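Local structure of cytochrome P450 reductase (Amycolatopsis methanolica 239, 5OGX) at residues A[205-219]-A[229-243]. The protein passes electrons from NADH through FAD and a [2Fe-2S] cluster to the cytochrome P450 partner that O-demethylates lignin-derived aromatics such as guaiacol. Sequence-based numbering, arbitrary orientation.
Sequences DDGGPMVLIGGGTGL and ALARHPSREVLLYHG. With FAD (flavin-adenine dinucleotide), chain B.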
ATOM      1  N   ASP A 205      -9.575   0.537 -17.617  1.00 37.18           N
ATOM      2  CA  ASP A 205      -9.887  -0.711 -16.926  1.00 34.78           C
ATOM      3  C   ASP A 205     -10.776  -1.537 -17.840  1.00 34.54           C
ATOM      4  O   ASP A 205     -11.971  -1.247 -17.982  1.00 38.46           O
ATOM      5  CB  ASP A 205     -10.563  -0.424 -15.584  1.00 36.32           C
ATOM      6  CG  ASP A 205     -10.851  -1.688 -14.777  1.00 40.38           C
ATOM      7  OD1 ASP A 205     -10.654  -2.807 -15.304  1.00 41.12           O
ATOM      8  OD2 ASP A 205     -11.288  -1.549 -13.614  1.00 33.16           O
ATOM      9  N   ASP A 206     -10.200  -2.574 -18.442  1.00 40.25           N
ATOM     10  CA  ASP A 206     -10.904  -3.416 -19.400  1.00 39.93           C
ATOM     11  C   ASP A 206     -11.843  -4.424 -18.752  1.00 38.24           C
ATOM     12  O   ASP A 206     -12.472  -5.202 -19.474  1.00 37.79           O
ATOM     13  CB  ASP A 206      -9.900  -4.156 -20.298  1.00 49.57           C
ATOM     14  CG  ASP A 206      -8.843  -4.934 -19.507  1.00 53.24           C
ATOM     15  OD1 ASP A 206      -9.014  -5.149 -18.287  1.00 46.96           O
ATOM     16  OD2 ASP A 206      -7.825  -5.327 -20.116  1.00 50.51           O
ATOM     17  N   GLY A 207     -11.957  -4.445 -17.426  1.00 31.08           N
ATOM     18  CA  GLY A 207     -12.856  -5.400 -16.807  1.00 28.16           C
ATOM     19  C   GLY A 207     -12.352  -6.827 -16.796  1.00 25.97           C
ATOM     20  O   GLY A 207     -13.141  -7.743 -16.545  1.00 26.41           O
ATOM     21  N   GLY A 208     -11.067  -7.045 -17.080  1.00 27.85           N
ATOM     22  CA  GLY A 208     -10.514  -8.383 -17.111  1.00 26.06           C
ATOM     23  C   GLY A 208     -10.415  -8.986 -15.722  1.00 21.79           C
ATOM     24  O   GLY A 208     -10.509  -8.286 -14.711  1.00 22.32           O
ATOM     25  N   PRO A 209     -10.174 -10.296 -15.653  1.00 19.39           N
ATOM     26  CA  PRO A 209     -10.137 -10.982 -14.355  1.00 17.80           C
ATOM     27  C   PRO A 209      -8.962 -10.545 -13.501  1.00 17.60           C
ATOM     28  O   PRO A 209      -7.866 -10.254 -14.001  1.00 17.36           O
ATOM     29  CB  PRO A 209      -9.999 -12.463 -14.734  1.00 17.58           C
ATOM     30  CG  PRO A 209      -9.397 -12.428 -16.138  1.00 17.72           C
ATOM     31  CD  PRO A 209      -9.980 -11.214 -16.786  1.00 19.46           C
ATOM     32  N   MET A 210      -9.186 -10.553 -12.184  1.00 15.95           N
ATOM     33  CA  MET A 210      -8.166 -10.148 -11.222  1.00 16.38           C
ATOM     34  C   MET A 210      -8.010 -11.201 -10.140  1.00 15.93           C
ATOM     35  O   MET A 210      -9.004 -11.732  -9.631  1.00 18.11           O
ATOM     36  CB  MET A 210      -8.523  -8.819 -10.521  1.00 23.87           C
ATOM     37  CG  MET A 210      -8.886  -7.690 -11.431  1.00 27.80           C
ATOM     38  SD  MET A 210      -9.747  -6.361 -10.553  1.00 22.16           S
ATOM     39  CE  MET A 210      -8.849  -6.223  -9.023  1.00 19.26           C
ATOM     40  N   VAL A 211      -6.762 -11.477  -9.757  1.00 15.07           N
ATOM     41  CA  VAL A 211      -6.487 -12.242  -8.547  1.00 15.23           C
ATOM     42  C   VAL A 211      -5.802 -11.318  -7.557  1.00 18.35           C
ATOM     43  O   VAL A 211      -4.917 -10.538  -7.932  1.00 16.72           O
ATOM     44  CB  VAL A 211      -5.652 -13.505  -8.820  1.00 15.64           C
ATOM     45  CG1 VAL A 211      -4.326 -13.152  -9.538  1.00 17.00           C
ATOM     46  CG2 VAL A 211      -5.394 -14.236  -7.507  1.00 15.93           C
ATOM     47  N   LEU A 212      -6.267 -11.352  -6.311  1.00 14.85           N
ATOM     48  CA  LEU A 212      -5.725 -10.531  -5.240  1.00 14.84           C
ATOM     49  C   LEU A 212      -5.291 -11.466  -4.130  1.00 18.37           C
ATOM     50  O   LEU A 212      -6.068 -12.330  -3.704  1.00 17.61           O
ATOM     51  CB  LEU A 212      -6.766  -9.530  -4.734  1.00 16.79           C
ATOM     52  CG  LEU A 212      -7.219  -8.580  -5.843  1.00 17.15           C
ATOM     53  CD1 LEU A 212      -8.550  -9.097  -6.361  1.00 23.32           C
ATOM     54  CD2 LEU A 212      -7.347  -7.136  -5.358  1.00 24.61           C
ATOM     55  N   ILE A 213      -4.050 -11.320  -3.677  1.00 14.42           N
ATOM     56  CA  ILE A 213      -3.505 -12.235  -2.680  1.00 14.90           C
ATOM     57  C   ILE A 213      -2.933 -11.420  -1.531  1.00 19.49           C
ATOM     58  O   ILE A 213      -2.042 -10.585  -1.738  1.00 18.08           O
ATOM     59  CB  ILE A 213      -2.454 -13.175  -3.279  1.00 20.52           C
ATOM     60  CG1 ILE A 213      -3.167 -14.063  -4.326  1.00 24.20           C
ATOM     61  CG2 ILE A 213      -1.879 -14.063  -2.188  1.00 28.15           C
ATOM     62  CD1 ILE A 213      -2.341 -15.166  -4.878  1.00 27.90           C
ATOM     63  N   GLY A 214      -3.487 -11.628  -0.339  1.00 15.95           N
ATOM     64  CA  GLY A 214      -3.094 -10.889   0.841  1.00 16.71           C
ATOM     65  C   GLY A 214      -2.473 -11.812   1.862  1.00 23.89           C
ATOM     66  O   GLY A 214      -3.074 -12.832   2.228  1.00 21.01           O
ATOM     67  N   GLY A 215      -1.269 -11.484   2.320  1.00 19.64           N
ATOM     68  CA  GLY A 215      -0.689 -12.229   3.421  1.00 21.26           C
ATOM     69  C   GLY A 215      -0.989 -11.512   4.715  1.00 25.27           C
ATOM     70  O   GLY A 215      -0.571 -10.363   4.889  1.00 24.14           O
ATOM     71  N   GLY A 216      -1.731 -12.152   5.613  1.00 23.84           N
ATOM     72  CA  GLY A 216      -2.056 -11.512   6.881  1.00 29.95           C
ATOM     73  C   GLY A 216      -2.866 -10.249   6.662  1.00 26.19           C
ATOM     74  O   GLY A 216      -3.839 -10.232   5.902  1.00 24.28           O
ATOM     75  N   THR A 217      -2.471  -9.160   7.320  1.00 21.78           N
ATOM     76  CA  THR A 217      -3.213  -7.920   7.120  1.00 21.15           C
ATOM     77  C   THR A 217      -2.914  -7.262   5.773  1.00 19.69           C
ATOM     78  O   THR A 217      -3.461  -6.189   5.502  1.00 19.68           O
ATOM     79  CB  THR A 217      -2.927  -6.935   8.251  1.00 22.93           C
ATOM     80  OG1 THR A 217      -1.515  -6.905   8.482  1.00 22.59           O
ATOM     81  CG2 THR A 217      -3.655  -7.370   9.542  1.00 23.10           C
ATOM     82  N   GLY A 218      -2.103  -7.895   4.923  1.00 20.40           N
ATOM     83  CA  GLY A 218      -2.038  -7.546   3.510  1.00 20.43           C
ATOM     84  C   GLY A 218      -3.395  -7.610   2.825  1.00 19.90           C
ATOM     85  O   GLY A 218      -3.566  -7.097   1.712  1.00 18.24           O
ATOM     86  N   LEU A 219      -4.377  -8.239   3.488  1.00 20.48           N
ATOM     87  CA  LEU A 219      -5.755  -8.188   3.006  1.00 18.84           C
ATOM     88  C   LEU A 219      -6.290  -6.760   2.902  1.00 20.29           C
ATOM     89  O   LEU A 219      -7.129  -6.475   2.043  1.00 18.84           O
ATOM     90  CB  LEU A 219      -6.652  -9.017   3.945  1.00 20.25           C
ATOM     91  CG  LEU A 219      -8.145  -9.141   3.652  1.00 23.73           C
ATOM     92  CD1 LEU A 219      -8.373  -9.698   2.252  1.00 24.80           C
ATOM     93  CD2 LEU A 219      -8.834 -10.029   4.710  1.00 23.03           C
ATOM     94  N   ALA A 229     -13.261  -2.468  -7.851  1.00 16.56           N
ATOM     95  CA  ALA A 229     -13.277  -3.114  -9.159  1.00 18.21           C
ATOM     96  C   ALA A 229     -14.646  -3.691  -9.449  1.00 21.11           C
ATOM     97  O   ALA A 229     -15.112  -3.664 -10.593  1.00 21.31           O
ATOM     98  CB  ALA A 229     -12.218  -4.218  -9.210  1.00 18.09           C
ATOM     99  N   LEU A 230     -15.292  -4.230  -8.422  1.00 18.49           N
ATOM    100  CA  LEU A 230     -16.606  -4.833  -8.609  1.00 20.84           C
ATOM    101  C   LEU A 230     -17.683  -3.776  -8.814  1.00 26.26           C
ATOM    102  O   LEU A 230     -18.661  -4.017  -9.533  1.00 28.48           O
ATOM    103  CB  LEU A 230     -16.927  -5.723  -7.408  1.00 20.76           C
ATOM    104  CG  LEU A 230     -16.158  -7.048  -7.362  1.00 19.65           C
ATOM    105  CD1 LEU A 230     -16.332  -7.745  -5.993  1.00 25.17           C
ATOM    106  CD2 LEU A 230     -16.572  -7.983  -8.515  1.00 21.52           C
ATOM    107  N   ALA A 231     -17.527  -2.594  -8.209  1.00 23.84           N
ATOM    108  CA  ALA A 231     -18.483  -1.522  -8.476  1.00 26.63           C
ATOM    109  C   ALA A 231     -18.412  -1.082  -9.936  1.00 32.35           C
ATOM    110  O   ALA A 231     -19.448  -0.842 -10.571  1.00 33.91           O
ATOM    111  CB  ALA A 231     -18.235  -0.343  -7.534  1.00 29.66           C
ATOM    112  N   ARG A 232     -17.198  -1.003 -10.492  1.00 28.81           N
ATOM    113  CA  ARG A 232     -17.015  -0.641 -11.896  1.00 28.06           C
ATOM    114  C   ARG A 232     -17.569  -1.707 -12.833  1.00 26.58           C
ATOM    115  O   ARG A 232     -18.168  -1.384 -13.868  1.00 29.01           O
ATOM    116  CB  ARG A 232     -15.528  -0.439 -12.202  1.00 23.47           C
ATOM    117  CG  ARG A 232     -14.842   0.663 -11.433  1.00 24.03           C
ATOM    118  CD  ARG A 232     -13.353   0.639 -11.748  1.00 27.46           C
ATOM    119  NE  ARG A 232     -12.668   1.773 -11.133  1.00 27.58           N
ATOM    120  CZ  ARG A 232     -11.409   2.094 -11.396  1.00 23.66           C
ATOM    121  NH1 ARG A 232     -10.716   1.359 -12.258  1.00 27.77           N
ATOM    122  NH2 ARG A 232     -10.858   3.152 -10.802  1.00 29.33           N
ATOM    123  N   HIS A 233     -17.321  -2.979 -12.523  1.00 24.95           N
ATOM    124  CA  HIS A 233     -17.703  -4.095 -13.390  1.00 26.68           C
ATOM    125  C   HIS A 233     -18.302  -5.187 -12.515  1.00 23.71           C
ATOM    126  O   HIS A 233     -17.596  -6.100 -12.069  1.00 26.00           O
ATOM    127  CB  HIS A 233     -16.504  -4.622 -14.180  1.00 30.78           C
ATOM    128  CG  HIS A 233     -16.032  -3.692 -15.257  1.00 34.98           C
ATOM    129  ND1 HIS A 233     -14.919  -2.890 -15.117  1.00 40.03           N
ATOM    130  CD2 HIS A 233     -16.526  -3.438 -16.490  1.00 39.39           C
ATOM    131  CE1 HIS A 233     -14.748  -2.182 -16.219  1.00 38.78           C
ATOM    132  NE2 HIS A 233     -15.709  -2.496 -17.069  1.00 41.58           N
ATOM    133  N   PRO A 234     -19.609  -5.130 -12.256  1.00 23.15           N
ATOM    134  CA  PRO A 234     -20.204  -6.014 -11.238  1.00 27.89           C
ATOM    135  C   PRO A 234     -20.104  -7.498 -11.545  1.00 27.70           C
ATOM    136  O   PRO A 234     -20.179  -8.308 -10.614  1.00 28.21           O
ATOM    137  CB  PRO A 234     -21.667  -5.557 -11.197  1.00 31.31           C
ATOM    138  CG  PRO A 234     -21.606  -4.124 -11.608  1.00 36.18           C
ATOM    139  CD  PRO A 234     -20.518  -4.038 -12.641  1.00 27.58           C
ATOM    140  N   SER A 235     -19.955  -7.891 -12.805  0.58 25.31           N
ATOM    141  CA  SER A 235     -19.924  -9.302 -13.156  0.58 25.68           C
ATOM    142  C   SER A 235     -18.512  -9.830 -13.334  0.58 22.55           C
ATOM    143  O   SER A 235     -18.340 -11.003 -13.683  0.58 24.02           O
ATOM    144  CB  SER A 235     -20.731  -9.550 -14.432  0.58 27.64           C
ATOM    145  OG  SER A 235     -22.117  -9.412 -14.174  0.58 31.44           O
ATOM    146  N   ARG A 236     -17.505  -8.998 -13.099  0.58 23.34           N
ATOM    147  CA  ARG A 236     -16.140  -9.401 -13.377  0.58 21.30           C
ATOM    148  C   ARG A 236     -15.677 -10.456 -12.376  0.58 21.95           C
ATOM    149  O   ARG A 236     -16.241 -10.632 -11.289  0.58 22.22           O
ATOM    150  CB  ARG A 236     -15.218  -8.179 -13.360  0.58 21.65           C
ATOM    151  CG  ARG A 236     -14.464  -7.995 -12.058  0.58 20.68           C
ATOM    152  CD  ARG A 236     -13.728  -6.665 -11.993  0.58 25.93           C
ATOM    153  NE  ARG A 236     -12.577  -6.595 -12.892  0.58 25.10           N
ATOM    154  CZ  ARG A 236     -12.007  -5.461 -13.273  0.58 23.88           C
ATOM    155  NH1 ARG A 236     -12.488  -4.303 -12.832  0.58 27.75           N
ATOM    156  NH2 ARG A 236     -10.966  -5.476 -14.091  0.58 21.41           N
ATOM    157  N   GLU A 237     -14.623 -11.162 -12.767  1.00 19.76           N
ATOM    158  CA  GLU A 237     -14.017 -12.214 -11.974  1.00 19.15           C
ATOM    159  C   GLU A 237     -12.984 -11.595 -11.049  1.00 18.40           C
ATOM    160  O   GLU A 237     -12.036 -10.929 -11.509  1.00 18.28           O
ATOM    161  CB  GLU A 237     -13.373 -13.252 -12.878  1.00 21.50           C
ATOM    162  CG  GLU A 237     -14.375 -14.036 -13.665  1.00 28.75           C
ATOM    163  CD  GLU A 237     -13.698 -15.115 -14.435  1.00 30.08           C
ATOM    164  OE1 GLU A 237     -13.850 -16.284 -14.043  1.00 30.02           O
ATOM    165  OE2 GLU A 237     -13.000 -14.777 -15.420  1.00 30.07           O
ATOM    166  N   VAL A 238     -13.173 -11.781  -9.744  1.00 18.20           N
ATOM    167  CA  VAL A 238     -12.255 -11.261  -8.734  1.00 17.38           C
ATOM    168  C   VAL A 238     -12.028 -12.393  -7.743  1.00 24.73           C
ATOM    169  O   VAL A 238     -12.961 -12.785  -7.029  1.00 21.58           O
ATOM    170  CB  VAL A 238     -12.831 -10.023  -8.030  1.00 18.05           C
ATOM    171  CG1 VAL A 238     -11.934  -9.577  -6.874  1.00 20.58           C
ATOM    172  CG2 VAL A 238     -13.084  -8.892  -9.020  1.00 20.01           C
ATOM    173  N   LEU A 239     -10.815 -12.942  -7.709  1.00 17.26           N
ATOM    174  CA  LEU A 239     -10.459 -14.021  -6.797  1.00 17.63           C
ATOM    175  C   LEU A 239      -9.570 -13.447  -5.700  1.00 21.16           C
ATOM    176  O   LEU A 239      -8.464 -12.963  -5.981  1.00 18.85           O
ATOM    177  CB  LEU A 239      -9.737 -15.154  -7.521  1.00 18.56           C
ATOM    178  CG  LEU A 239     -10.390 -15.806  -8.731  1.00 21.85           C
ATOM    179  CD1 LEU A 239      -9.577 -17.031  -9.122  1.00 23.47           C
ATOM    180  CD2 LEU A 239     -11.806 -16.199  -8.418  1.00 30.64           C
ATOM    181  N   LEU A 240     -10.054 -13.481  -4.462  1.00 17.35           N
ATOM    182  CA  LEU A 240      -9.349 -12.872  -3.340  1.00 16.88           C
ATOM    183  C   LEU A 240      -8.924 -13.982  -2.380  1.00 21.68           C
ATOM    184  O   LEU A 240      -9.777 -14.644  -1.780  1.00 21.43           O
ATOM    185  CB  LEU A 240     -10.248 -11.851  -2.647  1.00 18.14           C
ATOM    186  CG  LEU A 240      -9.759 -11.233  -1.344  1.00 19.67           C
ATOM    187  CD1 LEU A 240      -8.369 -10.609  -1.506  1.00 18.40           C
ATOM    188  CD2 LEU A 240     -10.779 -10.211  -0.863  1.00 18.60           C
ATOM    189  N   TYR A 241      -7.617 -14.213  -2.263  1.00 18.16           N
ATOM    190  CA  TYR A 241      -7.085 -15.254  -1.386  1.00 20.53           C
ATOM    191  C   TYR A 241      -6.482 -14.596  -0.156  1.00 22.73           C
ATOM    192  O   TYR A 241      -5.720 -13.633  -0.278  1.00 18.11           O
ATOM    193  CB  TYR A 241      -6.020 -16.106  -2.089  1.00 17.79           C
ATOM    194  CG  TYR A 241      -6.522 -16.881  -3.283  1.00 22.43           C
ATOM    195  CD1 TYR A 241      -6.649 -16.265  -4.513  1.00 19.90           C
ATOM    196  CD2 TYR A 241      -6.859 -18.234  -3.176  1.00 22.12           C
ATOM    197  CE1 TYR A 241      -7.106 -16.956  -5.617  1.00 18.14           C
ATOM    198  CE2 TYR A 241      -7.323 -18.939  -4.277  1.00 22.78           C
ATOM    199  CZ  TYR A 241      -7.435 -18.297  -5.497  1.00 21.14           C
ATOM    200  OH  TYR A 241      -7.883 -18.962  -6.616  1.00 22.61           O
ATOM    201  N   HIS A 242      -6.808 -15.115   1.028  1.00 18.21           N
ATOM    202  CA  HIS A 242      -6.268 -14.580   2.279  1.00 19.37           C
ATOM    203  C   HIS A 242      -5.347 -15.627   2.898  1.00 22.63           C
ATOM    204  O   HIS A 242      -5.818 -16.657   3.388  1.00 22.78           O
ATOM    205  CB  HIS A 242      -7.397 -14.202   3.234  1.00 20.77           C
ATOM    206  CG  HIS A 242      -6.935 -13.431   4.429  1.00 20.35           C
ATOM    207  ND1 HIS A 242      -7.673 -13.336   5.591  1.00 21.31           N
ATOM    208  CD2 HIS A 242      -5.810 -12.700   4.632  1.00 21.75           C
ATOM    209  CE1 HIS A 242      -7.017 -12.588   6.463  1.00 22.29           C
ATOM    210  NE2 HIS A 242      -5.890 -12.176   5.902  1.00 21.11           N
ATOM    211  N   GLY A 243      -4.038 -15.365   2.879  1.00 19.55           N
ATOM    212  CA  GLY A 243      -3.098 -16.347   3.397  1.00 19.65           C
ATOM    213  C   GLY A 243      -2.768 -16.072   4.850  1.00 21.70           C
ATOM    214  O   GLY A 243      -2.219 -15.015   5.175  1.00 26.27           O
TER
HETATM  215  PA  FAD B 401       8.945  -2.588  14.572  1.00 24.50           P
HETATM  216  O1A FAD B 401       9.283  -1.966  15.905  1.00 26.14           O
HETATM  217  O2A FAD B 401       9.337  -1.747  13.381  1.00 25.24           O
HETATM  218  O5B FAD B 401       9.669  -4.062  14.414  1.00 30.05           O
HETATM  219  C5B FAD B 401       9.958  -4.815  15.571  1.00 38.67           C
HETATM  220  C4B FAD B 401      10.890  -5.985  15.142  1.00 38.27           C
HETATM  221  O4B FAD B 401      10.205  -6.862  14.459  1.00 37.13           O
HETATM  222  C3B FAD B 401      11.980  -5.473  14.186  1.00 37.85           C
HETATM  223  O3B FAD B 401      13.130  -6.153  14.423  1.00 41.77           O
HETATM  224  C2B FAD B 401      11.411  -5.769  12.777  1.00 37.04           C
HETATM  225  O2B FAD B 401      12.497  -5.878  11.756  1.00 38.16           O
HETATM  226  C1B FAD B 401      10.742  -6.880  12.936  1.00 36.67           C
HETATM  227  N9A FAD B 401       9.543  -6.910  12.138  1.00 39.76           N
HETATM  228  C8A FAD B 401       8.919  -5.857  11.594  1.00 38.28           C
HETATM  229  N7A FAD B 401       7.829  -6.309  10.959  1.00 35.07           N
HETATM  230  C5A FAD B 401       7.782  -7.643  11.127  1.00 39.77           C
HETATM  231  C6A FAD B 401       6.880  -8.584  10.688  1.00 42.04           C
HETATM  232  N6A FAD B 401       5.657  -8.630   9.908  1.00 39.40           N
HETATM  233  N1A FAD B 401       7.052  -9.863  10.995  1.00 44.55           N
HETATM  234  C2A FAD B 401       8.120 -10.245  11.738  1.00 44.12           C
HETATM  235  N3A FAD B 401       9.014  -9.323  12.178  1.00 40.84           N
HETATM  236  C4A FAD B 401       8.832  -8.018  11.863  1.00 40.02           C
HETATM  237  N1  FAD B 401       1.108  -3.494   8.685  1.00 16.86           N
HETATM  238  C2  FAD B 401      -0.248  -3.870   9.066  1.00 18.20           C
HETATM  239  O2  FAD B 401      -0.436  -4.511  10.044  1.00 22.83           O
HETATM  240  N3  FAD B 401      -1.378  -3.425   8.237  1.00 16.94           N
HETATM  241  C4  FAD B 401      -1.214  -2.652   7.045  1.00 18.76           C
HETATM  242  O4  FAD B 401      -2.148  -2.326   6.393  1.00 19.96           O
HETATM  243  C4X FAD B 401       0.189  -2.303   6.664  1.00 14.36           C
HETATM  244  N5  FAD B 401       0.393  -1.507   5.493  1.00 15.91           N
HETATM  245  C5X FAD B 401       1.770  -1.186   5.128  1.00 15.95           C
HETATM  246  C6  FAD B 401       1.974  -0.462   3.949  1.00 15.55           C
HETATM  247  C7  FAD B 401       3.297  -0.161   3.615  1.00 15.55           C
HETATM  248  C7M FAD B 401       3.333   0.647   2.318  1.00 18.42           C
HETATM  249  C8  FAD B 401       4.362  -0.563   4.419  1.00 16.15           C
HETATM  250  C8M FAD B 401       5.768  -0.176   3.978  1.00 15.34           C
HETATM  251  C9  FAD B 401       4.153  -1.293   5.584  1.00 18.34           C
HETATM  252  C9A FAD B 401       2.851  -1.605   5.921  1.00 16.19           C
HETATM  253  N10 FAD B 401       2.642  -2.376   7.159  1.00 15.24           N
HETATM  254  C10 FAD B 401       1.301  -2.724   7.490  1.00 14.70           C
HETATM  255  C1' FAD B 401       3.766  -2.746   8.036  1.00 17.41           C
HETATM  256  C2' FAD B 401       3.687  -1.627   9.159  1.00 18.65           C
HETATM  257  O2' FAD B 401       3.911  -0.309   8.678  1.00 18.72           O
HETATM  258  C3' FAD B 401       4.674  -1.831  10.330  1.00 20.78           C
HETATM  259  O3' FAD B 401       5.937  -2.095   9.789  1.00 19.97           O
HETATM  260  C4' FAD B 401       4.248  -3.006  11.230  1.00 20.99           C
HETATM  261  O4' FAD B 401       3.012  -2.724  11.831  1.00 20.34           O
HETATM  262  C5' FAD B 401       5.291  -3.266  12.337  1.00 21.87           C
HETATM  263  O5' FAD B 401       5.644  -2.036  12.940  1.00 21.66           O
HETATM  264  P   FAD B 401       6.110  -2.022  14.513  1.00 22.20           P
HETATM  265  O1P FAD B 401       6.549  -0.622  14.843  1.00 23.28           O
HETATM  266  O2P FAD B 401       5.044  -2.617  15.403  1.00 24.67           O
HETATM  267  O3P FAD B 401       7.382  -3.053  14.564  1.00 22.00           O
HETATM  268  O   HOH W   1     -13.410 -10.506 -15.365  1.00 23.28           O
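Asp-205 OD2 accepts two arginine N-H groups: Arg-236 NH1 on its syn side at 3.1 Å and Arg-232 NH1 on its anti side at 3.3 Å. The contact belongs to the beta-alpha-beta unit of strand 210-215, helix 219-232 and strand 238-244 in the NAD-binding domain. Arg-236 meets the carboxylate end-on, with its NH2 on the syn lone pair of Asp-205 OD1. The two planes are 32° apart. OD1 also takes Gly-207 N, closing an Asx turn. The side edge of the same guanidinium holds Gly-208 O, which lies 2.9 Å from Arg-236 NH2 and also receives NE. Met-210 SD sits over the centre of one guanidinium face, 3.6 Å from CZ of Arg-236, and Gly-207 CA lies over the other. In the conformer given, one of two modelled, a bend at chi3 (-70°) brings the guanidinium between them. Arg-232 NH1 also donates to Pro-200 O. With an alanine here, Arg-232 and Arg-236 would probably lose the carboxylate that Asp-205 shares between them, and the turn at Gly-207 its bond to OD1.

Beyond this end the strands run parallel. Backbone bonds alternate from Met-210 N to Gly-216 N. Met-210, Leu-212, Val-238 and Leu-240 point to the face packed by helix 219-232; Leu-212 CD1 presses tightly on Val-238 CG1 at 3.5 Å. On the other face, Val-211 CG2 touches the edge of the Tyr-241 ring, and helix 285-292 packs on both residues.

At the C-terminal ends the glycine-rich turn leads to Thr-217, whose OG1 makes a weak bond to FAD O2. His-242 NE2 donates to Gly-216 O from above the carbonyl plane, at 2.8 Å. Leu-219 CD2 lies over the centre of that imidazole in a CH-pi contact, 3.6 Å from the ring centroid.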